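Local coordinates for UPF0045 protein MJ1052 (Methanocaldococcus jannaschii, PDB 2EPI) that is of unknown function but, as a member of the UPF0045 family, may bind thiamine or a related small molecule, at residues A[2-7]-A[50-55]. Numbering follows the deposited sequence.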
# COMPACT_ATOMS: atom_id res chain seq x y z
N ILE A 2 2.48 -29.65 -2.47
CA ILE A 2 1.00 -29.64 -2.25
C ILE A 2 0.62 -28.90 -0.98
O ILE A 2 -0.37 -28.17 -0.95
CB ILE A 2 0.44 -31.08 -2.16
CG1 ILE A 2 -1.05 -31.04 -1.84
CG2 ILE A 2 1.19 -31.87 -1.09
CD1 ILE A 2 -1.70 -32.40 -1.76
N PHE A 3 1.41 -29.09 0.08
CA PHE A 3 1.13 -28.43 1.35
C PHE A 3 1.98 -27.18 1.51
O PHE A 3 2.11 -26.64 2.61
CB PHE A 3 1.39 -29.39 2.51
CG PHE A 3 0.43 -30.55 2.55
CD1 PHE A 3 -0.93 -30.33 2.76
CD2 PHE A 3 0.88 -31.84 2.32
CE1 PHE A 3 -1.83 -31.40 2.74
CE2 PHE A 3 -0.01 -32.91 2.30
CZ PHE A 3 -1.37 -32.69 2.52
N MET A 4 2.55 -26.72 0.40
CA MET A 4 3.38 -25.52 0.42
C MET A 4 3.33 -24.73 -0.88
O MET A 4 3.85 -25.15 -1.91
CB MET A 4 4.83 -25.86 0.74
CG MET A 4 5.79 -24.68 0.59
SD MET A 4 5.27 -23.20 1.51
CE MET A 4 6.00 -23.53 3.10
N ARG A 5 2.68 -23.57 -0.81
CA ARG A 5 2.58 -22.66 -1.93
C ARG A 5 3.29 -21.43 -1.38
O ARG A 5 2.66 -20.52 -0.86
CB ARG A 5 1.12 -22.33 -2.24
CG ARG A 5 0.96 -21.31 -3.35
CD ARG A 5 -0.50 -21.04 -3.66
NE ARG A 5 -0.63 -19.91 -4.57
CZ ARG A 5 -1.79 -19.44 -5.04
NH1 ARG A 5 -2.93 -20.02 -4.68
NH2 ARG A 5 -1.79 -18.41 -5.86
N LYS A 6 4.62 -21.44 -1.48
CA LYS A 6 5.43 -20.36 -0.94
C LYS A 6 5.36 -19.01 -1.65
O LYS A 6 5.37 -18.93 -2.89
CB LYS A 6 6.89 -20.82 -0.84
CG LYS A 6 7.80 -19.83 -0.13
CD LYS A 6 9.21 -20.39 0.05
CE LYS A 6 9.22 -21.58 1.00
NZ LYS A 6 10.60 -22.08 1.24
N VAL A 7 5.29 -17.96 -0.85
CA VAL A 7 5.25 -16.59 -1.34
C VAL A 7 5.98 -15.70 -0.34
O VAL A 7 6.28 -16.12 0.77
CB VAL A 7 3.80 -16.05 -1.47
CG1 VAL A 7 2.97 -16.98 -2.36
CG2 VAL A 7 3.16 -15.93 -0.09
N GLU A 50 7.63 -15.02 4.87
CA GLU A 50 7.91 -16.00 3.83
C GLU A 50 7.29 -17.32 4.28
O GLU A 50 7.52 -17.78 5.40
CB GLU A 50 9.41 -16.20 3.64
CG GLU A 50 9.74 -17.29 2.61
CD GLU A 50 11.19 -17.74 2.64
OE1 GLU A 50 12.09 -16.87 2.52
OE2 GLU A 50 11.44 -18.95 2.80
N GLY A 51 6.49 -17.93 3.41
CA GLY A 51 5.86 -19.19 3.75
C GLY A 51 4.64 -19.47 2.90
O GLY A 51 4.43 -18.80 1.88
N ASP A 52 3.85 -20.45 3.31
CA ASP A 52 2.65 -20.84 2.58
C ASP A 52 1.62 -19.71 2.54
O ASP A 52 1.37 -19.04 3.54
CB ASP A 52 2.02 -22.07 3.23
CG ASP A 52 0.74 -22.50 2.55
OD1 ASP A 52 0.81 -23.01 1.41
OD2 ASP A 52 -0.35 -22.30 3.14
N LEU A 53 1.00 -19.52 1.37
CA LEU A 53 0.01 -18.45 1.20
C LEU A 53 -1.15 -18.53 2.19
O LEU A 53 -1.54 -17.52 2.76
CB LEU A 53 -0.52 -18.45 -0.23
CG LEU A 53 -1.59 -17.40 -0.57
CD1 LEU A 53 -1.11 -16.00 -0.19
CD2 LEU A 53 -1.91 -17.46 -2.05
N ASP A 54 -1.69 -19.73 2.40
CA ASP A 54 -2.80 -19.86 3.32
C ASP A 54 -2.38 -19.55 4.75
O ASP A 54 -3.14 -18.94 5.51
CB ASP A 54 -3.41 -21.26 3.24
CG ASP A 54 -4.07 -21.53 1.91
OD1 ASP A 54 -4.70 -20.60 1.36
OD2 ASP A 54 -3.97 -22.68 1.41
N GLU A 55 -1.18 -19.95 5.13
CA GLU A 55 -0.71 -19.67 6.48
C GLU A 55 -0.53 -18.17 6.68
O GLU A 55 -0.82 -17.64 7.75
CB GLU A 55 0.61 -20.41 6.76
CG GLU A 55 0.44 -21.92 6.83
CD GLU A 55 -0.63 -22.35 7.82
OE1 GLU A 55 -0.47 -22.05 9.02
OE2 GLU A 55 -1.63 -22.97 7.40
O HOH W 1 9.74 -20.62 4.07
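Leu53 lays its CD2 methyl over the centre of one face of the Arg5 guanidinium, with CD2 3.6 Å from CZ, and the two side chains run side by side in the same direction. The contact lies at the end of the central strand pair of a ferredoxin-like fold, where strand 46-50 leads into helix 53-68 beside the start of strand 6-16. The extended Arg5 chain carries its polar end on to Glu82, a salt bridge, and to Ser65 of the second subunit, so a long residue with an apolar stem suits the place. Gly51 and Val7 form a hydrogen-bonded pair, Val7 N to Gly51 O at 3.0 Å and Gly51 N to Val7 O at 3.2 Å. At the backbone angles of Gly51 a side chain would press on the preceding carbonyl oxygen. Leu53 N then reaches Arg5 O, continuing the ladder into the first turn. Lys6 bends at chi3 (-66°) and meets Glu50 in a long salt bridge, NZ to OE2 3.6 Å, while a water also donates to OE2; Glu50 OE1 accepts from Ile90 N. Met4 SD packs on the backbone and CB of Asp52. Asp52 is the N-cap, and its chi1 of 178° swings the short carboxylate beside its own carbonyl carbon, toward the 2-7 chain, where the anti lone pair of OD1 takes Arg5 N at 3.0 Å. OD2 accepts from Glu55 N, capping the helix. Replacing Asp52 with an alanine would probably leave the amides of Arg5 and Glu55 without their side-chain acceptor, freeing the chain before the strand to shift. Glu55 N meets OD2 on its anti side, 25° out of the carboxylate plane.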